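Long-range contacts in NADB-Rossmann Superfamily protein (Streptococcus agalactiae, PDB 3LEC), which is of unknown function but probably acts as a tRNA (adenine(22)-N1)-methyltransferase, with a Rossmann-type fold that binds a zinc ion: residues Q13-Y18 with Y156-V161; G22-D27 with N90-T95; L26-D31 with N80-F85; L35-L40 with S72-R77; F141-E146 with G176-S181. One frame throughout, in Å; residues are numbered along the deposited sequence.

Contact 1: residues Q13-Y18 with Y156-V161; sequences QKVANY and YEILVV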
# COMPACT_ATOMS: atom_id res chain seq x y z
N GLN A 13 7.73 1.34 -8.69
CA GLN A 13 7.66 2.46 -9.65
C GLN A 13 6.27 3.07 -9.65
O GLN A 13 6.14 4.29 -9.66
CB GLN A 13 8.04 2.03 -11.07
CG GLN A 13 8.07 3.20 -12.13
CD GLN A 13 9.05 4.30 -11.76
OE1 GLN A 13 8.66 5.49 -11.63
NE2 GLN A 13 10.32 3.94 -11.59
N LYS A 14 5.26 2.21 -9.67
CA LYS A 14 3.87 2.69 -9.66
C LYS A 14 3.48 3.38 -8.34
O LYS A 14 2.68 4.29 -8.34
CB LYS A 14 2.93 1.58 -10.13
CG LYS A 14 3.14 1.36 -11.64
CD LYS A 14 2.41 0.16 -12.21
CE LYS A 14 2.90 -0.12 -13.65
NZ LYS A 14 2.33 0.87 -14.61
N VAL A 15 4.10 2.98 -7.23
CA VAL A 15 4.01 3.76 -6.00
C VAL A 15 4.72 5.13 -6.16
O VAL A 15 4.14 6.15 -5.84
CB VAL A 15 4.60 3.00 -4.79
CG1 VAL A 15 4.63 3.88 -3.54
CG2 VAL A 15 3.77 1.77 -4.50
N ALA A 16 5.97 5.13 -6.62
CA ALA A 16 6.73 6.39 -6.84
C ALA A 16 5.97 7.39 -7.71
O ALA A 16 6.04 8.59 -7.44
CB ALA A 16 8.10 6.11 -7.46
N ASN A 17 5.25 6.89 -8.72
CA ASN A 17 4.53 7.77 -9.66
C ASN A 17 3.46 8.62 -8.97
O ASN A 17 3.07 9.65 -9.51
CB ASN A 17 3.85 6.99 -10.80
CG ASN A 17 4.83 6.24 -11.69
OD1 ASN A 17 4.46 5.26 -12.35
ND2 ASN A 17 6.07 6.68 -11.72
N TYR A 18 2.99 8.17 -7.80
CA TYR A 18 1.96 8.86 -7.02
C TYR A 18 2.48 9.76 -5.90
O TYR A 18 1.70 10.43 -5.24
CB TYR A 18 0.96 7.88 -6.44
CG TYR A 18 0.00 7.27 -7.41
CD1 TYR A 18 -0.98 8.03 -8.06
CD2 TYR A 18 0.05 5.90 -7.67
CE1 TYR A 18 -1.88 7.43 -8.96
CE2 TYR A 18 -0.85 5.30 -8.56
CZ TYR A 18 -1.80 6.07 -9.19
OH TYR A 18 -2.68 5.45 -10.05
N TYR A 156 -0.72 -6.56 -7.98
CA TYR A 156 -0.60 -5.74 -6.77
C TYR A 156 -1.48 -4.50 -6.90
O TYR A 156 -1.47 -3.85 -7.95
CB TYR A 156 0.85 -5.27 -6.56
CG TYR A 156 1.84 -6.39 -6.33
CD1 TYR A 156 2.05 -6.89 -5.03
CD2 TYR A 156 2.59 -6.91 -7.38
CE1 TYR A 156 2.97 -7.93 -4.81
CE2 TYR A 156 3.53 -7.97 -7.16
CZ TYR A 156 3.70 -8.45 -5.86
OH TYR A 156 4.61 -9.47 -5.63
N GLU A 157 -2.22 -4.21 -5.84
CA GLU A 157 -3.05 -3.01 -5.75
C GLU A 157 -2.31 -1.90 -5.05
O GLU A 157 -1.60 -2.16 -4.07
CB GLU A 157 -4.33 -3.30 -4.98
CG GLU A 157 -5.22 -4.36 -5.65
CD GLU A 157 -6.62 -4.47 -5.09
OE1 GLU A 157 -7.05 -3.64 -4.27
OE2 GLU A 157 -7.31 -5.43 -5.48
N ILE A 158 -2.48 -0.67 -5.54
CA ILE A 158 -1.95 0.52 -4.88
C ILE A 158 -3.13 1.46 -4.56
O ILE A 158 -3.95 1.74 -5.44
CB ILE A 158 -0.92 1.25 -5.77
CG1 ILE A 158 0.35 0.40 -5.94
CG2 ILE A 158 -0.62 2.70 -5.26
CD1 ILE A 158 1.23 0.86 -7.12
N LEU A 159 -3.20 1.93 -3.32
CA LEU A 159 -4.20 2.91 -2.89
C LEU A 159 -3.56 4.25 -2.58
O LEU A 159 -2.63 4.31 -1.80
CB LEU A 159 -4.92 2.42 -1.63
CG LEU A 159 -5.67 1.09 -1.62
CD1 LEU A 159 -6.42 0.93 -0.32
CD2 LEU A 159 -6.60 1.00 -2.78
N VAL A 160 -4.10 5.33 -3.16
CA VAL A 160 -3.59 6.69 -2.90
C VAL A 160 -4.62 7.37 -2.03
O VAL A 160 -5.82 7.33 -2.35
CB VAL A 160 -3.40 7.49 -4.19
CG1 VAL A 160 -2.78 8.87 -3.88
CG2 VAL A 160 -2.51 6.72 -5.16
N VAL A 161 -4.17 7.96 -0.92
CA VAL A 161 -5.07 8.35 0.15
C VAL A 161 -4.76 9.77 0.61
O VAL A 161 -3.60 10.18 0.68
CB VAL A 161 -4.92 7.38 1.39
CG1 VAL A 161 -5.79 7.83 2.55
CG2 VAL A 161 -5.28 5.94 1.03

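Contact 2: residues G22-D27 with N90-T95; sequences GARLLD and NIDTIT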
# COMPACT_ATOMS: atom_id res chain seq x y z
N GLY A 22 8.35 17.21 -4.79
CA GLY A 22 8.81 18.03 -3.67
C GLY A 22 8.42 17.45 -2.31
O GLY A 22 8.67 18.08 -1.27
N ALA A 23 7.81 16.25 -2.29
CA ALA A 23 7.39 15.63 -1.03
C ALA A 23 8.55 15.44 -0.06
O ALA A 23 9.71 15.29 -0.46
CB ALA A 23 6.67 14.28 -1.26
N ARG A 24 8.21 15.46 1.22
CA ARG A 24 9.10 15.05 2.29
C ARG A 24 8.43 13.79 2.80
O ARG A 24 7.32 13.83 3.30
CB ARG A 24 9.17 16.14 3.35
CG ARG A 24 9.69 17.45 2.81
CD ARG A 24 9.77 18.53 3.90
NE ARG A 24 10.62 18.12 5.04
CZ ARG A 24 11.94 18.25 5.10
NH1 ARG A 24 12.62 18.81 4.12
NH2 ARG A 24 12.58 17.83 6.19
N LEU A 25 9.09 12.66 2.59
CA LEU A 25 8.47 11.34 2.60
C LEU A 25 9.00 10.48 3.72
O LEU A 25 10.20 10.50 3.97
CB LEU A 25 8.81 10.64 1.28
CG LEU A 25 8.49 9.14 1.12
CD1 LEU A 25 7.02 8.94 0.97
CD2 LEU A 25 9.23 8.56 -0.08
N LEU A 26 8.11 9.75 4.39
CA LEU A 26 8.51 8.59 5.20
C LEU A 26 8.07 7.29 4.52
O LEU A 26 6.88 7.10 4.22
CB LEU A 26 7.94 8.69 6.62
CG LEU A 26 7.92 7.41 7.47
CD1 LEU A 26 9.32 7.00 8.02
CD2 LEU A 26 6.91 7.50 8.58
N ASP A 27 9.04 6.40 4.31
CA ASP A 27 8.80 5.06 3.77
C ASP A 27 8.91 4.08 4.92
O ASP A 27 10.00 3.83 5.42
CB ASP A 27 9.84 4.71 2.70
CG ASP A 27 9.42 3.52 1.81
OD1 ASP A 27 8.25 3.10 1.86
OD2 ASP A 27 10.28 3.00 1.05
N ASN A 90 8.89 17.50 9.30
CA ASN A 90 7.96 18.12 8.36
C ASN A 90 7.57 17.18 7.21
O ASN A 90 7.65 17.56 6.05
CB ASN A 90 8.57 19.42 7.79
CG ASN A 90 7.55 20.27 7.04
OD1 ASN A 90 6.34 20.11 7.23
ND2 ASN A 90 8.03 21.18 6.20
N ILE A 91 7.19 15.95 7.56
CA ILE A 91 6.76 14.93 6.58
C ILE A 91 5.35 15.23 6.12
O ILE A 91 4.48 15.51 6.93
CB ILE A 91 6.81 13.52 7.20
CG1 ILE A 91 8.25 13.18 7.64
CG2 ILE A 91 6.26 12.47 6.24
CD1 ILE A 91 9.31 13.19 6.50
N ASP A 92 5.14 15.19 4.81
CA ASP A 92 3.82 15.41 4.25
C ASP A 92 3.30 14.16 3.55
O ASP A 92 2.13 14.09 3.20
CB ASP A 92 3.83 16.60 3.29
CG ASP A 92 4.94 16.51 2.25
OD1 ASP A 92 5.82 17.38 2.25
OD2 ASP A 92 4.94 15.58 1.42
N THR A 93 4.17 13.17 3.34
CA THR A 93 3.78 11.94 2.63
C THR A 93 4.34 10.68 3.29
O THR A 93 5.52 10.64 3.66
CB THR A 93 4.25 11.93 1.15
OG1 THR A 93 3.86 13.15 0.50
CG2 THR A 93 3.67 10.75 0.39
N ILE A 94 3.53 9.64 3.38
CA ILE A 94 3.93 8.35 3.95
C ILE A 94 3.63 7.25 2.93
O ILE A 94 2.55 7.23 2.33
CB ILE A 94 3.21 8.08 5.28
CG1 ILE A 94 3.63 9.14 6.33
CG2 ILE A 94 3.49 6.65 5.81
CD1 ILE A 94 2.91 8.98 7.69
N THR A 95 4.60 6.38 2.70
CA THR A 95 4.38 5.18 1.89
C THR A 95 4.52 3.94 2.78
O THR A 95 5.40 3.88 3.65
CB THR A 95 5.34 5.10 0.69
OG1 THR A 95 6.70 5.29 1.13
CG2 THR A 95 5.01 6.16 -0.38

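Contact 3: residues L26-D31 with N80-F85; sequences LDVGSD and NGLSAF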
# COMPACT_ATOMS: atom_id res chain seq x y z
N LEU A 26 8.11 9.75 4.39
CA LEU A 26 8.51 8.59 5.20
C LEU A 26 8.07 7.29 4.52
O LEU A 26 6.88 7.10 4.22
CB LEU A 26 7.94 8.69 6.62
CG LEU A 26 7.92 7.41 7.47
CD1 LEU A 26 9.32 7.00 8.02
CD2 LEU A 26 6.91 7.50 8.58
N ASP A 27 9.04 6.40 4.31
CA ASP A 27 8.80 5.06 3.77
C ASP A 27 8.91 4.08 4.92
O ASP A 27 10.00 3.83 5.42
CB ASP A 27 9.84 4.71 2.70
CG ASP A 27 9.42 3.52 1.81
OD1 ASP A 27 8.25 3.10 1.86
OD2 ASP A 27 10.28 3.00 1.05
N VAL A 28 7.76 3.55 5.35
CA VAL A 28 7.71 2.69 6.53
C VAL A 28 8.05 1.27 6.15
O VAL A 28 7.39 0.67 5.30
CB VAL A 28 6.31 2.69 7.14
CG1 VAL A 28 6.32 1.88 8.44
CG2 VAL A 28 5.87 4.10 7.40
N GLY A 29 9.09 0.73 6.79
CA GLY A 29 9.60 -0.61 6.47
C GLY A 29 10.13 -0.64 5.05
O GLY A 29 9.88 -1.59 4.29
N SER A 30 10.87 0.41 4.71
CA SER A 30 11.41 0.62 3.38
C SER A 30 12.12 -0.61 2.85
O SER A 30 12.91 -1.24 3.57
CB SER A 30 12.36 1.81 3.38
OG SER A 30 12.64 2.16 2.04
N ASP A 31 11.79 -0.97 1.62
CA ASP A 31 12.44 -2.10 0.96
C ASP A 31 13.83 -1.63 0.52
O ASP A 31 14.00 -1.08 -0.57
CB ASP A 31 11.57 -2.56 -0.23
CG ASP A 31 12.18 -3.72 -1.00
OD1 ASP A 31 13.24 -4.23 -0.60
OD2 ASP A 31 11.59 -4.11 -2.03
N ASN A 80 9.81 1.77 15.59
CA ASN A 80 8.54 1.06 15.40
C ASN A 80 7.51 1.89 14.62
O ASN A 80 7.04 2.92 15.10
CB ASN A 80 7.97 0.66 16.77
N GLY A 81 7.21 1.43 13.41
CA GLY A 81 6.23 2.09 12.54
C GLY A 81 6.41 3.58 12.43
O GLY A 81 7.52 4.07 12.12
N LEU A 82 5.34 4.31 12.73
CA LEU A 82 5.32 5.73 12.47
C LEU A 82 6.16 6.54 13.47
O LEU A 82 6.26 7.73 13.32
CB LEU A 82 3.90 6.27 12.37
CG LEU A 82 2.95 5.55 11.38
CD1 LEU A 82 1.81 6.47 11.08
CD2 LEU A 82 3.62 5.10 10.08
N SER A 83 6.75 5.89 14.47
CA SER A 83 7.70 6.54 15.39
C SER A 83 8.99 6.94 14.65
O SER A 83 9.84 7.65 15.20
CB SER A 83 8.07 5.60 16.55
OG SER A 83 6.98 5.38 17.43
N ALA A 84 9.14 6.46 13.41
CA ALA A 84 10.31 6.77 12.59
C ALA A 84 10.32 8.25 12.17
O ALA A 84 11.27 8.71 11.56
CB ALA A 84 10.35 5.89 11.37
N PHE A 85 9.27 8.99 12.46
CA PHE A 85 9.33 10.45 12.19
C PHE A 85 8.83 11.32 13.33
O PHE A 85 8.20 10.82 14.26
CB PHE A 85 8.68 10.84 10.84
CG PHE A 85 7.19 11.04 10.90
CD1 PHE A 85 6.65 12.31 10.77
CD2 PHE A 85 6.33 9.96 11.06
CE1 PHE A 85 5.26 12.50 10.81
CE2 PHE A 85 4.96 10.13 11.10
CZ PHE A 85 4.42 11.41 10.99

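Contact 4: residues L35-L40 with S72-R77; sequences LPIFLL and SKIDVR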
# COMPACT_ATOMS: atom_id res chain seq x y z
N LEU A 35 13.00 2.91 -2.97
CA LEU A 35 12.05 3.95 -3.32
C LEU A 35 12.53 5.35 -2.87
O LEU A 35 12.59 6.26 -3.69
CB LEU A 35 10.67 3.57 -2.77
CG LEU A 35 9.60 4.66 -2.88
CD1 LEU A 35 9.34 4.98 -4.34
CD2 LEU A 35 8.32 4.24 -2.15
N PRO A 36 12.92 5.53 -1.59
CA PRO A 36 13.51 6.84 -1.28
C PRO A 36 14.74 7.21 -2.14
O PRO A 36 14.87 8.37 -2.56
CB PRO A 36 13.89 6.73 0.21
CG PRO A 36 13.09 5.65 0.76
CD PRO A 36 12.74 4.70 -0.39
N ILE A 37 15.63 6.25 -2.45
CA ILE A 37 16.80 6.55 -3.29
C ILE A 37 16.38 7.00 -4.69
O ILE A 37 16.93 7.94 -5.23
CB ILE A 37 17.82 5.35 -3.36
CG1 ILE A 37 18.53 5.20 -2.01
CG2 ILE A 37 18.85 5.55 -4.48
CD1 ILE A 37 19.09 3.82 -1.77
N PHE A 38 15.41 6.31 -5.28
CA PHE A 38 14.93 6.69 -6.59
C PHE A 38 14.45 8.14 -6.57
O PHE A 38 14.86 8.95 -7.41
CB PHE A 38 13.78 5.80 -7.06
CG PHE A 38 13.20 6.26 -8.36
CD1 PHE A 38 13.94 6.17 -9.54
CD2 PHE A 38 11.95 6.89 -8.39
CE1 PHE A 38 13.44 6.66 -10.75
CE2 PHE A 38 11.41 7.36 -9.60
CZ PHE A 38 12.15 7.25 -10.78
N LEU A 39 13.62 8.45 -5.59
CA LEU A 39 12.93 9.74 -5.55
C LEU A 39 13.92 10.86 -5.30
O LEU A 39 13.79 11.93 -5.89
CB LEU A 39 11.84 9.73 -4.48
CG LEU A 39 10.66 8.83 -4.84
CD1 LEU A 39 9.67 8.83 -3.69
CD2 LEU A 39 10.00 9.29 -6.19
N LEU A 40 14.90 10.61 -4.42
CA LEU A 40 15.93 11.61 -4.11
C LEU A 40 16.98 11.77 -5.20
O LEU A 40 17.42 12.89 -5.48
CB LEU A 40 16.60 11.33 -2.75
CG LEU A 40 15.96 12.06 -1.55
CD1 LEU A 40 15.98 13.59 -1.74
CD2 LEU A 40 14.53 11.58 -1.26
N SER A 72 22.82 12.92 3.13
CA SER A 72 22.34 14.26 3.50
C SER A 72 20.85 14.44 3.23
O SER A 72 20.19 15.31 3.83
CB SER A 72 23.11 15.35 2.73
OG SER A 72 24.45 15.44 3.16
N LYS A 73 20.31 13.62 2.33
CA LYS A 73 18.92 13.78 1.91
C LYS A 73 17.99 12.67 2.37
O LYS A 73 16.77 12.80 2.27
CB LYS A 73 18.85 13.96 0.39
CG LYS A 73 19.54 15.26 -0.09
CD LYS A 73 19.66 15.27 -1.60
CE LYS A 73 20.04 16.64 -2.14
NZ LYS A 73 20.23 16.54 -3.62
N ILE A 74 18.56 11.59 2.90
CA ILE A 74 17.75 10.46 3.35
C ILE A 74 18.17 9.97 4.72
O ILE A 74 19.29 9.50 4.89
CB ILE A 74 17.74 9.30 2.35
CG1 ILE A 74 17.25 9.75 0.97
CG2 ILE A 74 16.85 8.18 2.90
CD1 ILE A 74 17.30 8.67 -0.11
N ASP A 75 17.27 10.09 5.68
CA ASP A 75 17.52 9.57 7.03
C ASP A 75 17.07 8.13 7.12
O ASP A 75 16.03 7.76 6.58
CB ASP A 75 16.80 10.42 8.09
CG ASP A 75 17.52 11.71 8.42
OD1 ASP A 75 18.67 11.89 7.97
OD2 ASP A 75 16.93 12.56 9.13
N VAL A 76 17.87 7.31 7.79
CA VAL A 76 17.49 5.93 7.95
C VAL A 76 17.36 5.75 9.44
O VAL A 76 18.25 6.14 10.19
CB VAL A 76 18.55 4.96 7.35
CG1 VAL A 76 18.13 3.51 7.58
CG2 VAL A 76 18.80 5.23 5.86
N ARG A 77 16.20 5.27 9.88
CA ARG A 77 15.91 5.20 11.31
C ARG A 77 15.40 3.84 11.74
O ARG A 77 14.67 3.16 10.99
CB ARG A 77 14.94 6.31 11.71
CG ARG A 77 15.51 7.69 11.41
CD ARG A 77 14.69 8.80 12.01
NE ARG A 77 15.12 10.09 11.47
CZ ARG A 77 14.39 11.20 11.49
NH1 ARG A 77 13.20 11.21 12.06
NH2 ARG A 77 14.86 12.31 10.95
O HOH W 1 18.10 15.00 -4.30

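Contact 5: residues F141-E146 with G176-S181; sequences FEIVAE and GPFLLS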
# COMPACT_ATOMS: atom_id res chain seq x y z
N PHE A 141 -10.19 9.00 6.34
CA PHE A 141 -9.35 8.99 5.15
C PHE A 141 -10.15 8.69 3.89
O PHE A 141 -11.20 8.04 3.96
CB PHE A 141 -8.17 8.04 5.32
CG PHE A 141 -7.24 8.45 6.41
CD1 PHE A 141 -6.27 9.40 6.17
CD2 PHE A 141 -7.36 7.90 7.70
CE1 PHE A 141 -5.40 9.83 7.20
CE2 PHE A 141 -6.50 8.31 8.73
CZ PHE A 141 -5.53 9.28 8.48
N GLU A 142 -9.67 9.20 2.77
CA GLU A 142 -10.34 9.06 1.49
C GLU A 142 -9.36 8.56 0.42
O GLU A 142 -8.25 9.08 0.28
CB GLU A 142 -10.99 10.40 1.08
CG GLU A 142 -11.59 10.39 -0.33
CD GLU A 142 -12.39 11.65 -0.64
OE1 GLU A 142 -13.54 11.50 -1.10
OE2 GLU A 142 -11.86 12.77 -0.45
N ILE A 143 -9.76 7.54 -0.31
CA ILE A 143 -9.01 7.05 -1.45
C ILE A 143 -9.29 7.98 -2.62
O ILE A 143 -10.47 8.23 -2.95
CB ILE A 143 -9.45 5.61 -1.82
CG1 ILE A 143 -9.15 4.66 -0.66
CG2 ILE A 143 -8.74 5.17 -3.12
CD1 ILE A 143 -9.94 3.35 -0.73
N VAL A 144 -8.24 8.51 -3.24
CA VAL A 144 -8.38 9.46 -4.37
C VAL A 144 -7.88 8.93 -5.70
O VAL A 144 -8.15 9.52 -6.75
CB VAL A 144 -7.70 10.82 -4.08
CG1 VAL A 144 -8.38 11.50 -2.94
CG2 VAL A 144 -6.18 10.64 -3.81
N ALA A 145 -7.14 7.82 -5.65
CA ALA A 145 -6.76 7.05 -6.82
C ALA A 145 -6.39 5.62 -6.41
O ALA A 145 -5.95 5.37 -5.25
CB ALA A 145 -5.59 7.71 -7.57
N GLU A 146 -6.59 4.68 -7.33
CA GLU A 146 -6.12 3.29 -7.17
C GLU A 146 -5.50 2.76 -8.45
O GLU A 146 -5.86 3.17 -9.55
CB GLU A 146 -7.24 2.35 -6.71
CG GLU A 146 -7.94 2.74 -5.43
CD GLU A 146 -9.08 1.81 -5.09
OE1 GLU A 146 -9.98 1.65 -5.95
OE2 GLU A 146 -9.09 1.26 -3.96
N GLY A 176 -12.64 -1.96 -4.74
CA GLY A 176 -11.97 -0.67 -4.88
C GLY A 176 -12.83 0.28 -5.71
O GLY A 176 -13.24 -0.07 -6.81
N PRO A 177 -13.13 1.48 -5.16
CA PRO A 177 -13.99 2.41 -5.86
C PRO A 177 -13.42 2.79 -7.23
O PRO A 177 -14.17 2.83 -8.22
CB PRO A 177 -14.05 3.62 -4.90
CG PRO A 177 -12.75 3.48 -4.05
CD PRO A 177 -12.65 2.00 -3.86
N PHE A 178 -12.11 3.03 -7.30
CA PHE A 178 -11.45 3.41 -8.55
C PHE A 178 -11.11 2.22 -9.43
O PHE A 178 -11.18 2.33 -10.65
CB PHE A 178 -10.21 4.27 -8.29
CG PHE A 178 -10.55 5.63 -7.77
CD1 PHE A 178 -10.76 6.69 -8.64
CD2 PHE A 178 -10.68 5.85 -6.39
CE1 PHE A 178 -11.09 7.96 -8.16
CE2 PHE A 178 -11.01 7.12 -5.90
CZ PHE A 178 -11.21 8.18 -6.78
N LEU A 179 -10.76 1.09 -8.82
CA LEU A 179 -10.49 -0.14 -9.61
C LEU A 179 -11.77 -0.63 -10.30
O LEU A 179 -11.73 -1.09 -11.44
CB LEU A 179 -9.92 -1.25 -8.74
CG LEU A 179 -8.60 -0.92 -8.01
CD1 LEU A 179 -8.14 -2.14 -7.21
CD2 LEU A 179 -7.50 -0.48 -9.01
N LEU A 180 -12.89 -0.52 -9.60
CA LEU A 180 -14.20 -0.88 -10.19
C LEU A 180 -14.53 -0.03 -11.41
O LEU A 180 -15.00 -0.54 -12.44
CB LEU A 180 -15.28 -0.72 -9.14
CG LEU A 180 -15.57 -1.87 -8.18
CD1 LEU A 180 -16.49 -1.40 -7.04
CD2 LEU A 180 -16.18 -3.05 -8.97
N SER A 181 -14.28 1.26 -11.28
CA SER A 181 -14.65 2.24 -12.30
C SER A 181 -13.73 2.16 -13.52
O SER A 181 -14.19 2.27 -14.67
CB SER A 181 -14.66 3.64 -11.68
OG SER A 181 -14.92 4.64 -12.64

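Contact 1: residues Q13-Y18 with Y156-V161
Lys14 and Val15 of helix 10-16, with Tyr18 just beyond them, pack on Ile158 and Val160 of strand 155-163. The helix thereby lies on one side of the mixed sheet of a Rossmann-type fold with the strand order of class I methyltransferases. Strand 155-163 is the antiparallel member of that sheet, set between strands 120-125 and 141-150. Ile158 and Val160 point toward the helix, whereas Leu159 points away, to the side covered by helix 129-138. Beta-branched residues suit both tasks here, since they favour extended backbone and offer methyl groups to a neighbour.

The aliphatic contacts gather at the end of Ile158. Its CG1 lies anti to the carbonyl carbon (chi1 -67°), and the chain then runs on nearly straight, carrying CD1 between two helix residues. Ile158 CD1 sits 3.5 Å from Lys14 CB and 3.8 Å from Val15 CG2. Lys14 lends its first methylene to this packing; the rest of the chain turns off along Asp147 and Leu149 of the edge strand. Val15 also touches Val122, so it spans two strands.

The aromatic contact belongs to Tyr18. One face of its ring lies over a methyl of Val160, the two side chains crossing at about a right angle, while Ile158 CG2 comes in obliquely, 4.1 Å from Tyr18 CD2. No hydrogen bond joins the segments. In the CH-pi contact Val160 CG2 stands 3.5 Å from the centroid of the Tyr18 ring, 17° off the normal and displaced toward CG.

Contact 2: residues G22-D27 with N90-T95
Asp27 and Thr95 are joined by a short side-chain bond: the Thr95 hydroxyl OG1 donates to Asp27 OD1 over 2.8 Å, arriving from above the carboxylate plane. Ser30 OG donates to the other oxygen, Asp27 OD2, so a hydroxyl holds each oxygen of this buried carboxylate. Beneath the pair runs parallel backbone pairing. Leu26 N donates to Thr93 O and Thr95 N to Leu26 O, each over 2.8 Å.

At the other end the ladder is modified. Arg24 O takes two N-H groups, from Asp92 N at 3.0 Å and Thr93 N at 3.2 Å. The Asp92 side chain turns back across the strand end: its CG lies between the backbone N and the carbonyl carbon (chi1 51°), which brings OD1 to Arg24 N at 3.2 Å, with a weaker second bond through OD2. Thr93 OG1 donates to the anti lone pair of Asp92 OD2 and steadies the carboxylate. The Arg24 chain bends so that NE makes a weak bond to Asn90 O at the guanidinium edge, while NH2 reaches Asp89 O.

Packing fills both sides of these strands, 23-28 and 93-99, neighbours in the centre of the Rossmann-type sheet. Leu25 CD1 lies 3.7 Å from Thr95 CG2 on the side of Asp27; on the other, Leu26 CB meets Ile91 CG2 at 4.2 Å. Leucine and isoleucine suit a sheet covered on both sides. Because hydroxyls take both oxygens of Asp27, the contact can bury this aspartate among aliphatic residues, while the backbone bonds fix the strand register.

Contact 3: residues L26-D31 with N80-F85
Leu26 inserts both of its methyl groups into the loop that follows strand 74-78, and it has more surface buried by this contact than any other residue. With CG anti to the backbone N (chi1 164°), the fork of the side chain is carried to the loop, and its two methyls meet different partners: CD1 meets Ala84 CB at 3.7 Å, and CD2 approaches Phe85 CD2 at 3.5 Å. The Phe85 ring takes this methyl obliquely, the two side chains crossing at about a right angle. A branched leucine fits because its two methyls can touch two residues of the loop at once, while the small methyl of Ala84 lets the loop come close.

Two residues on, Val28 points to the same side of the strand. Its CG2 packs against Leu82 CD2 at 3.6 Å, and CG1 reaches Gly81 CA at 4.1 Å. Gly81 has positive phi, a backbone shape that glycine adopts readily.

Strand 23-28 is the first strand of the Rossmann-type fold and runs into a type II turn from Asp27 to Ser30, with Gly29 at positive phi within it. In class I methyltransferases the glycine-containing loop after this strand generally borders the cofactor site, and the same role is likely here.

Leu82 provides the third large share. Its CD2 touches Val28 and also comes 4.3 Å from Leu26 CD2, bridging the two strand residues. The short 3-10 segment 82-84 makes this possible by placing Leu82 and Ala84 in one compact turn. Phe85 goes on to a cation-pi contact with Lys114.

Contact 4: residues L35-L40 with S72-R77
Pro36 leads off the contact between helix 34-41 and Ile74, at the start of strand 74-78. This helix makes the first beta-alpha-beta crossover of the Rossmann-type fold, between strands 23-28 and 45-52, and here it reaches beyond them to the edge strand. The short axes of helix and strand run nearly antiparallel, at 169°, and come within 10.0 Å of each other.

Pro36 CB lies 3.9 Å from Ile74 CD1, and the same methyl rests near the Pro36 carbonyl. Ile37 adds its CG1 to that methyl at 4.1 Å, the two side chains crossing at about a right angle. Ile74 carries CG1 anti to the carbonyl carbon (chi1 -57°) and then extends, so CD1 reaches the helix backbone; the ethyl arm of isoleucine is long enough to span from strand to helix.

One turn on from Pro36, Leu40 has the largest share of the helix side. It runs past Ile74 in the opposite direction, with Leu40 CG 3.7 Å from Ile74 CG1. Its other flank meets Lys73, where Leu40 CD1 lies 3.6 Å from Lys73 CB. Lysine fits this rim because its methylenes cover the leucine while its ammonium end extends to water.

Asp75, next along the strand, points off the helix side and forms a salt bridge with Arg77, whose NH1 also pairs with Asp89. Lys73 NZ donates to a water at 2.7 Å, and that water lies close to Leu40 O.

Contact 5: residues F141-E146 with G176-S181
Glu146 OE1 accepts two backbone N-H groups from the first turn of helix 177-182, linking the edge strand 141-150 of the Rossmann-type sheet to that helix. Phe178 N approaches at 2.9 Å and Leu179 N at 3.0 Å, from opposite faces of the carboxylate plane and both on the anti side. With Pro177 lacking an N-H, these are among the first donors of the helix, and its N-terminal end should favour a negative charge.

Around this centre, Leu179 CD2 packs on Glu146 CB at 3.7 Å, and the Pro177 ring lies by the carboxylate. Gly176 holds the N-cap position; its CA faces OE2, and its backbone angles call for glycine.

Farther out, Arg133 forms a salt bridge to Glu146 OE2, fixing the direction of the group. Val144 and Ala145, both facing Val160, make a classic beta bulge. The bulge presents backbone to the Phe178 ring: Ala145 CA sits over its centre, 4.2 Å from the centroid, while Val144 O approaches the same ring over a face. Ile143 CG2 flanks Phe178 CD2 at 3.9 Å, and Ile143 O meets the ring edge, 3.2 Å from Phe178 CE2.

How the contacts relate
From the N terminus, contact 1 opens at helix 10-16 and closes a long loop only at strand 155-163; contacts 2, 3 and 4 all lie within it. Contacts 2 and 3 start together on strand 23-28, sharing Leu26 and Asp27, with contact 3 closing first. Contact 4 sits inside both, joining helix 34-41 to the edge strand 74-78. Helix 10-16 touches helix 34-41, so contacts 1 and 4 share one side of the sheet. Contact 5 opens before contact 1 closes and ends after it, so the two cross, bound by backbone pairing of strands 155-163 and 141-150. Together they tie both sheet edges to the centre.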